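PDB 3P43: putative uncharacterized protein from Methanosarcina barkeri str. Fusaro, which probably acts as a manganese-dependent phosphoesterase of the LigD 3'-phosphoesterase family, trimming the 3' ends of broken DNA during repair. Local coordinates for residues Tyr44-Glu49 / Tyr131-Thr136. Residues are numbered along the deposited sequence; the frame is centred on the assembly and turned at random.
Sequences YDFRLE and YVLIRT. With MN (manganese (II) ion), chain B.
F46 and L133 meet across the interior of the antiparallel beta barrel of the LigD 3'-phosphoesterase fold, reaching inward from strands 42-50 and 130-135. The strands are not neighbours in the sheet: the CA atoms of F46 and L133 lie 11.0 Å apart, and the gap is bridged by side chains alone. The ring of F46 stretches into the barrel, CG lying trans to the backbone N (chi1 176°), and brings CE2 to 4.0 Å from CD1 of L133; the methyl meets the ring obliquely. The same methyl also faces the tip of L48, CD1 to CD1 4.4 Å, so one branch of L133 touches F46 and, more loosely, L48, two residues further along strand 42-50. F147 meets the F46 ring with its plane turned by about 40° and also touches L133, while L122 and V34 add to the apolar packing around F46. Residues D45 and R47 alternate with F46 and L48 and project from the other side of strand 42-50. There the guanidinium of R47, hydrogen-bonded to Q35 and S56, has CB of D45 above one face, shifted toward the rim. H37 and H43 complete the protein ligands of the manganese, to which D45 contributes OD2 at 2.2 Å.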
loop_
_atom_site.group_PDB
_atom_site.type_symbol
_atom_site.label_atom_id
_atom_site.label_comp_id
_atom_site.label_asym_id
_atom_site.label_seq_id
_atom_site.Cartn_x
_atom_site.Cartn_y
_atom_site.Cartn_z
ATOM N N TYR A 44 4.855 -5.428 4.083
ATOM C CA TYR A 44 3.619 -4.698 4.294
ATOM C C TYR A 44 2.919 -4.454 2.977
ATOM O O TYR A 44 3.517 -3.976 2.014
ATOM C CB TYR A 44 3.884 -3.382 5.027
ATOM C CG TYR A 44 4.293 -3.580 6.470
ATOM C CD1 TYR A 44 3.386 -3.372 7.502
ATOM C CD2 TYR A 44 5.584 -3.987 6.799
ATOM C CE1 TYR A 44 3.747 -3.560 8.823
ATOM C CE2 TYR A 44 5.957 -4.177 8.125
ATOM C CZ TYR A 44 5.034 -3.963 9.131
ATOM O OH TYR A 44 5.388 -4.144 10.447
ATOM N N ASP A 45 1.645 -4.809 2.931
ATOM C CA ASP A 45 0.851 -4.547 1.748
ATOM C C ASP A 45 0.103 -3.237 1.941
ATOM O O ASP A 45 -0.646 -3.067 2.905
ATOM C CB ASP A 45 -0.093 -5.710 1.460
ATOM C CG ASP A 45 0.649 -6.953 1.021
ATOM O OD1 ASP A 45 1.395 -6.875 0.025
ATOM O OD2 ASP A 45 0.500 -8.004 1.668
ATOM N N PHE A 46 0.363 -2.301 1.034
ATOM C CA PHE A 46 -0.268 -0.995 1.046
ATOM C C PHE A 46 -1.339 -0.953 -0.048
ATOM O O PHE A 46 -1.043 -1.188 -1.216
ATOM C CB PHE A 46 0.785 0.097 0.816
ATOM C CG PHE A 46 0.212 1.473 0.729
ATOM C CD1 PHE A 46 -0.194 2.140 1.871
ATOM C CD2 PHE A 46 0.067 2.098 -0.494
ATOM C CE1 PHE A 46 -0.732 3.403 1.794
ATOM C CE2 PHE A 46 -0.468 3.365 -0.576
ATOM C CZ PHE A 46 -0.874 4.018 0.569
ATOM N N ARG A 47 -2.578 -0.665 0.336
ATOM C CA ARG A 47 -3.701 -0.741 -0.593
ATOM C C ARG A 47 -4.539 0.530 -0.606
ATOM O O ARG A 47 -4.887 1.066 0.446
ATOM C CB ARG A 47 -4.609 -1.917 -0.239
ATOM C CG ARG A 47 -3.896 -3.238 -0.035
ATOM C CD ARG A 47 -4.910 -4.345 0.164
ATOM N NE ARG A 47 -4.321 -5.498 0.819
ATOM C CZ ARG A 47 -3.576 -6.401 0.196
ATOM N NH1 ARG A 47 -3.335 -6.275 -1.101
ATOM N NH2 ARG A 47 -3.073 -7.424 0.874
ATOM N N LEU A 48 -4.877 0.987 -1.807
ATOM C CA LEU A 48 -5.717 2.166 -1.991
ATOM C C LEU A 48 -6.984 1.775 -2.733
ATOM O O LEU A 48 -6.925 1.088 -3.759
ATOM C CB LEU A 48 -4.985 3.224 -2.820
ATOM C CG LEU A 48 -3.792 3.951 -2.210
ATOM C CD1 LEU A 48 -3.087 4.775 -3.279
ATOM C CD2 LEU A 48 -4.225 4.831 -1.044
ATOM N N GLU A 49 -8.129 2.210 -2.224
ATOM C CA GLU A 49 -9.384 1.963 -2.921
ATOM C C GLU A 49 -9.476 2.863 -4.139
ATOM O O GLU A 49 -9.505 4.088 -4.017
ATOM C CB GLU A 49 -10.597 2.195 -2.022
ATOM C CG GLU A 49 -11.918 2.077 -2.779
ATOM C CD GLU A 49 -13.132 2.329 -1.908
ATOM O OE1 GLU A 49 -12.990 2.314 -0.667
ATOM O OE2 GLU A 49 -14.231 2.535 -2.469
ATOM N N TYR A 131 1.123 11.482 0.873
ATOM C CA TYR A 131 2.042 10.423 0.488
ATOM C C TYR A 131 2.131 10.348 -1.028
ATOM O O TYR A 131 1.165 10.656 -1.721
ATOM C CB TYR A 131 1.577 9.085 1.064
ATOM C CG TYR A 131 1.912 8.932 2.522
ATOM C CD1 TYR A 131 2.916 8.069 2.933
ATOM C CD2 TYR A 131 1.243 9.674 3.491
ATOM C CE1 TYR A 131 3.239 7.937 4.269
ATOM C CE2 TYR A 131 1.556 9.545 4.833
ATOM C CZ TYR A 131 2.560 8.680 5.214
ATOM O OH TYR A 131 2.888 8.542 6.542
ATOM N N VAL A 132 3.292 9.941 -1.535
ATOM C CA VAL A 132 3.544 9.929 -2.972
ATOM C C VAL A 132 4.055 8.570 -3.443
ATOM O O VAL A 132 4.915 7.960 -2.805
ATOM C CB VAL A 132 4.567 11.036 -3.378
ATOM C CG1 VAL A 132 4.728 11.113 -4.900
ATOM C CG2 VAL A 132 4.139 12.391 -2.829
ATOM N N LEU A 133 3.499 8.094 -4.552
ATOM C CA LEU A 133 4.009 6.913 -5.241
ATOM C C LEU A 133 4.439 7.303 -6.654
ATOM O O LEU A 133 3.633 7.817 -7.433
ATOM C CB LEU A 133 2.941 5.820 -5.302
ATOM C CG LEU A 133 2.603 5.130 -3.972
ATOM C CD1 LEU A 133 1.259 4.436 -4.048
ATOM C CD2 LEU A 133 3.691 4.149 -3.585
ATOM N N ILE A 134 5.710 7.070 -6.978
ATOM C CA ILE A 134 6.236 7.388 -8.306
ATOM C C ILE A 134 6.852 6.150 -8.932
ATOM O O ILE A 134 7.770 5.561 -8.367
ATOM C CB ILE A 134 7.315 8.491 -8.249
ATOM C CG1 ILE A 134 6.794 9.719 -7.503
ATOM C CG2 ILE A 134 7.766 8.884 -9.650
ATOM C CD1 ILE A 134 7.785 10.861 -7.471
ATOM N N ARG A 135 6.353 5.752 -10.096
ATOM C CA ARG A 135 6.855 4.543 -10.734
ATOM C C ARG A 135 8.135 4.852 -11.488
ATOM O O ARG A 135 8.136 5.677 -12.398
ATOM C CB ARG A 135 5.821 3.934 -11.682
ATOM C CG ARG A 135 6.222 2.548 -12.181
ATOM C CD ARG A 135 5.171 1.952 -13.105
ATOM N NE ARG A 135 5.186 2.573 -14.426
ATOM C CZ ARG A 135 4.263 2.361 -15.358
ATOM N NH1 ARG A 135 3.242 1.555 -15.105
ATOM N NH2 ARG A 135 4.352 2.967 -16.538
ATOM N N THR A 136 9.223 4.196 -11.097
ATOM C CA THR A 136 10.505 4.394 -11.756
ATOM C C THR A 136 10.395 4.118 -13.258
ATOM O O THR A 136 9.650 3.231 -13.679
ATOM C CB THR A 136 11.604 3.496 -11.143
ATOM O OG1 THR A 136 12.865 3.804 -11.754
ATOM C CG2 THR A 136 11.286 2.022 -11.364
HETATM MN MN MN B . 1.685 -9.488 0.497
#